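Local atomic coordinates of uracil-DNA glycosylase (Epstein-Barr virus, PDB entry 6LYJ), a protein that is a viral member of the uracil-DNA glycosylase superfamily, with an alpha/beta fold built round a four-stranded parallel sheet flanked by helices. Residues C78-Q90 against L178-W190. Sequence-based numbering, arbitrary orientation.
Sequences CDPSDIKVVILGQ and LSERLKACVFMLW
Val85, Val86 and Ile87 pair in parallel register with Val186, Phe187 and Met188, so that strands 85-89 and 186-190 form the two central strands of the four-stranded sheet (order 2-1-3-4) of the uracil-DNA glycosylase fold, their axes 4.6 Å apart. Three backbone hydrogen bonds join the segments: Val186 N to Lys84 O, just ahead of the strand, Val86 N to Val186 O at 2.7 Å, and Met188 N to Val86 O, the straightest, with 172° at the hydrogen. Val86 thus uses both its N-H and its carbonyl on the neighbouring strand, while Ile87 makes backbone hydrogen bonds to Leu146 and Leu148 of strand 145-149. Beyond this the strands splay, and a water takes over, donating to Leu88 O and Met188 O and accepting from Trp190 N at 2.8 Å.

On the face of Val85, Ile87, Val186 and Met188, the Met188 chain runs extended beyond CG, laying SD alongside Ile87 CG1 and carrying CE to Val85 CG1, 3.8 Å away. Ile87 CG2 extends this face, meeting the six-membered ring of Trp190 obliquely, 3.5 Å from CZ3. Helix 235-245 covers Val186 and Met188 here. On the other face Val86 lies beside the Phe187 ring, CB 3.6 Å from CD2; its CG2, anti to the carbonyl carbon, meets Phe187 CE2, Cys185 SG and Leu178 CD1.

Where the chain leaves helix 167-181 and loops toward strand 186-190, Ile83 crosses Leu178 and Leu182 at about right angles, its CD1 3.6 Å from Leu178 CD2. Leu182 splits its methyls, CD1 to Ile83 and CD2 against Pro80 O. At the far end Leu88 CD1 touches Leu189 CD2.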
# COMPACT_ATOMS: atom_id res chain seq x y z
N CYS A 78 7.27 10.64 -16.49
CA CYS A 78 6.64 11.76 -17.18
C CYS A 78 7.19 13.04 -16.59
O CYS A 78 7.77 13.05 -15.50
CB CYS A 78 5.11 11.72 -17.06
SG CYS A 78 4.48 12.11 -15.41
N ASP A 79 6.97 14.14 -17.31
CA ASP A 79 7.33 15.43 -16.77
C ASP A 79 6.41 15.75 -15.60
O ASP A 79 5.21 15.47 -15.67
CB ASP A 79 7.20 16.52 -17.84
CG ASP A 79 8.09 16.27 -19.04
OD1 ASP A 79 8.91 15.33 -19.00
OD2 ASP A 79 7.97 17.02 -20.03
N PRO A 80 6.93 16.32 -14.52
CA PRO A 80 6.06 16.62 -13.37
C PRO A 80 4.93 17.57 -13.72
O PRO A 80 3.84 17.46 -13.14
CB PRO A 80 7.03 17.21 -12.33
CG PRO A 80 8.29 17.53 -13.08
CD PRO A 80 8.35 16.56 -14.22
N SER A 81 5.15 18.50 -14.65
CA SER A 81 4.09 19.42 -15.06
C SER A 81 2.92 18.70 -15.71
O SER A 81 1.83 19.27 -15.80
CB SER A 81 4.64 20.48 -16.01
OG SER A 81 5.49 21.38 -15.33
N ASP A 82 3.13 17.47 -16.20
CA ASP A 82 2.09 16.69 -16.87
C ASP A 82 1.37 15.73 -15.94
O ASP A 82 0.54 14.94 -16.41
CB ASP A 82 2.70 15.93 -18.05
CG ASP A 82 3.25 16.85 -19.12
OD1 ASP A 82 2.72 17.97 -19.27
OD2 ASP A 82 4.21 16.45 -19.81
N ILE A 83 1.66 15.76 -14.64
CA ILE A 83 0.99 14.86 -13.70
C ILE A 83 -0.48 15.22 -13.60
O ILE A 83 -0.84 16.40 -13.46
CB ILE A 83 1.68 14.90 -12.33
CG1 ILE A 83 3.07 14.26 -12.44
CG2 ILE A 83 0.82 14.22 -11.27
CD1 ILE A 83 3.95 14.50 -11.24
N LYS A 84 -1.35 14.21 -13.72
CA LYS A 84 -2.80 14.38 -13.67
C LYS A 84 -3.46 13.63 -12.53
O LYS A 84 -4.56 14.02 -12.11
CB LYS A 84 -3.44 13.91 -14.98
CG LYS A 84 -3.03 14.68 -16.22
CD LYS A 84 -3.45 13.95 -17.48
CE LYS A 84 -3.02 14.70 -18.73
NZ LYS A 84 -3.41 13.99 -19.98
N VAL A 85 -2.86 12.55 -12.04
CA VAL A 85 -3.41 11.75 -10.96
C VAL A 85 -2.27 11.37 -10.03
O VAL A 85 -1.20 10.94 -10.49
CB VAL A 85 -4.14 10.48 -11.47
CG1 VAL A 85 -4.72 9.69 -10.31
CG2 VAL A 85 -5.24 10.85 -12.45
N VAL A 86 -2.49 11.52 -8.73
CA VAL A 86 -1.54 11.11 -7.70
C VAL A 86 -2.20 10.02 -6.87
O VAL A 86 -3.31 10.21 -6.35
CB VAL A 86 -1.09 12.28 -6.81
CG1 VAL A 86 -0.14 11.78 -5.73
CG2 VAL A 86 -0.41 13.35 -7.65
N ILE A 87 -1.55 8.86 -6.79
CA ILE A 87 -1.99 7.74 -5.96
C ILE A 87 -0.92 7.52 -4.90
O ILE A 87 0.25 7.33 -5.23
CB ILE A 87 -2.21 6.48 -6.80
CG1 ILE A 87 -3.27 6.72 -7.87
CG2 ILE A 87 -2.61 5.31 -5.91
CD1 ILE A 87 -3.43 5.59 -8.86
N LEU A 88 -1.33 7.54 -3.63
CA LEU A 88 -0.40 7.42 -2.51
C LEU A 88 -0.38 5.99 -1.97
O LEU A 88 -1.43 5.42 -1.66
CB LEU A 88 -0.77 8.38 -1.38
CG LEU A 88 -0.67 9.87 -1.67
CD1 LEU A 88 -0.69 10.65 -0.36
CD2 LEU A 88 0.59 10.18 -2.46
N GLY A 89 0.83 5.45 -1.81
CA GLY A 89 1.07 4.26 -1.04
C GLY A 89 1.77 4.60 0.26
O GLY A 89 2.03 5.76 0.57
N GLN A 90 2.09 3.55 1.02
CA GLN A 90 2.79 3.73 2.29
C GLN A 90 4.29 3.52 2.08
O GLN A 90 5.00 4.45 1.70
CB GLN A 90 2.24 2.79 3.37
CG GLN A 90 0.80 3.11 3.78
CD GLN A 90 0.20 2.11 4.75
OE1 GLN A 90 0.92 1.34 5.40
NE2 GLN A 90 -1.12 2.10 4.85
N LEU A 178 3.03 19.54 -5.52
CA LEU A 178 2.14 19.12 -6.59
C LEU A 178 0.82 19.87 -6.52
O LEU A 178 0.32 20.37 -7.53
CB LEU A 178 1.90 17.61 -6.53
CG LEU A 178 3.08 16.70 -6.90
CD1 LEU A 178 2.81 15.29 -6.42
CD2 LEU A 178 3.30 16.71 -8.41
N SER A 179 0.26 19.98 -5.31
CA SER A 179 -0.98 20.73 -5.13
C SER A 179 -0.81 22.20 -5.53
O SER A 179 -1.67 22.78 -6.20
CB SER A 179 -1.44 20.63 -3.68
OG SER A 179 -2.62 21.38 -3.45
N GLU A 180 0.31 22.80 -5.13
CA GLU A 180 0.53 24.23 -5.37
C GLU A 180 0.80 24.53 -6.84
O GLU A 180 0.26 25.49 -7.39
CB GLU A 180 1.69 24.71 -4.50
CG GLU A 180 2.19 26.11 -4.81
CD GLU A 180 3.50 26.42 -4.11
OE1 GLU A 180 3.71 25.89 -2.99
OE2 GLU A 180 4.31 27.19 -4.66
N ARG A 181 1.63 23.71 -7.49
CA ARG A 181 2.16 24.02 -8.82
C ARG A 181 1.29 23.51 -9.96
O ARG A 181 1.32 24.10 -11.05
CB ARG A 181 3.56 23.42 -8.97
CG ARG A 181 4.57 23.90 -7.93
CD ARG A 181 5.40 25.07 -8.40
NE ARG A 181 6.18 25.64 -7.30
CZ ARG A 181 7.48 25.43 -7.11
NH1 ARG A 181 8.16 24.68 -7.96
NH2 ARG A 181 8.10 25.98 -6.08
N LEU A 182 0.54 22.44 -9.75
CA LEU A 182 -0.34 21.93 -10.80
C LEU A 182 -1.66 22.69 -10.81
O LEU A 182 -2.22 23.00 -9.76
CB LEU A 182 -0.59 20.43 -10.60
CG LEU A 182 0.64 19.52 -10.70
CD1 LEU A 182 0.26 18.07 -10.42
CD2 LEU A 182 1.31 19.66 -12.07
N LYS A 183 -2.14 22.98 -12.02
CA LYS A 183 -3.41 23.70 -12.15
C LYS A 183 -4.59 22.82 -11.77
O LYS A 183 -5.54 23.29 -11.12
CB LYS A 183 -3.56 24.22 -13.58
CG LYS A 183 -4.81 25.04 -13.83
CD LYS A 183 -4.89 25.49 -15.28
CE LYS A 183 -6.09 26.40 -15.51
NZ LYS A 183 -6.08 27.00 -16.87
N ALA A 184 -4.56 21.55 -12.16
CA ALA A 184 -5.68 20.64 -11.91
C ALA A 184 -5.14 19.22 -11.84
O ALA A 184 -4.51 18.75 -12.79
CB ALA A 184 -6.74 20.76 -13.01
N CYS A 185 -5.44 18.54 -10.74
CA CYS A 185 -4.88 17.21 -10.49
C CYS A 185 -5.86 16.42 -9.63
O CYS A 185 -6.63 17.00 -8.86
CB CYS A 185 -3.52 17.31 -9.81
SG CYS A 185 -2.61 15.77 -9.70
N VAL A 186 -5.85 15.10 -9.80
CA VAL A 186 -6.62 14.18 -8.97
C VAL A 186 -5.70 13.52 -7.96
O VAL A 186 -4.58 13.11 -8.30
CB VAL A 186 -7.35 13.12 -9.82
CG1 VAL A 186 -8.17 12.18 -8.94
CG2 VAL A 186 -8.23 13.78 -10.88
N PHE A 187 -6.15 13.42 -6.71
CA PHE A 187 -5.42 12.75 -5.64
C PHE A 187 -6.30 11.65 -5.06
O PHE A 187 -7.41 11.91 -4.60
CB PHE A 187 -5.03 13.74 -4.53
CG PHE A 187 -4.06 14.81 -4.98
CD1 PHE A 187 -4.49 15.89 -5.73
CD2 PHE A 187 -2.72 14.72 -4.65
CE1 PHE A 187 -3.61 16.87 -6.14
CE2 PHE A 187 -1.82 15.69 -5.07
CZ PHE A 187 -2.27 16.77 -5.81
N MET A 188 -5.80 10.41 -5.11
CA MET A 188 -6.54 9.25 -4.61
C MET A 188 -5.90 8.79 -3.30
O MET A 188 -4.77 8.28 -3.30
CB MET A 188 -6.55 8.12 -5.64
CG MET A 188 -7.16 8.49 -7.00
SD MET A 188 -7.15 7.08 -8.12
CE MET A 188 -7.92 7.77 -9.59
N LEU A 189 -6.62 8.97 -2.20
CA LEU A 189 -6.14 8.65 -0.86
C LEU A 189 -6.95 7.49 -0.30
O LEU A 189 -8.12 7.67 0.06
CB LEU A 189 -6.24 9.89 0.04
CG LEU A 189 -5.68 11.18 -0.58
CD1 LEU A 189 -5.81 12.37 0.36
CD2 LEU A 189 -4.23 10.98 -0.97
N TRP A 190 -6.33 6.31 -0.21
CA TRP A 190 -7.01 5.09 0.21
C TRP A 190 -6.52 4.69 1.60
O TRP A 190 -5.33 4.42 1.79
CB TRP A 190 -6.75 3.96 -0.78
CG TRP A 190 -7.13 4.28 -2.19
CD1 TRP A 190 -8.20 5.03 -2.59
CD2 TRP A 190 -6.46 3.87 -3.38
NE1 TRP A 190 -8.23 5.11 -3.96
CE2 TRP A 190 -7.17 4.40 -4.47
CE3 TRP A 190 -5.32 3.09 -3.63
CZ2 TRP A 190 -6.79 4.19 -5.80
CZ3 TRP A 190 -4.94 2.88 -4.95
CH2 TRP A 190 -5.67 3.43 -6.01
O HOH W 1 3.58 23.08 -13.40
O HOH W 2 -4.01 6.16 -1.74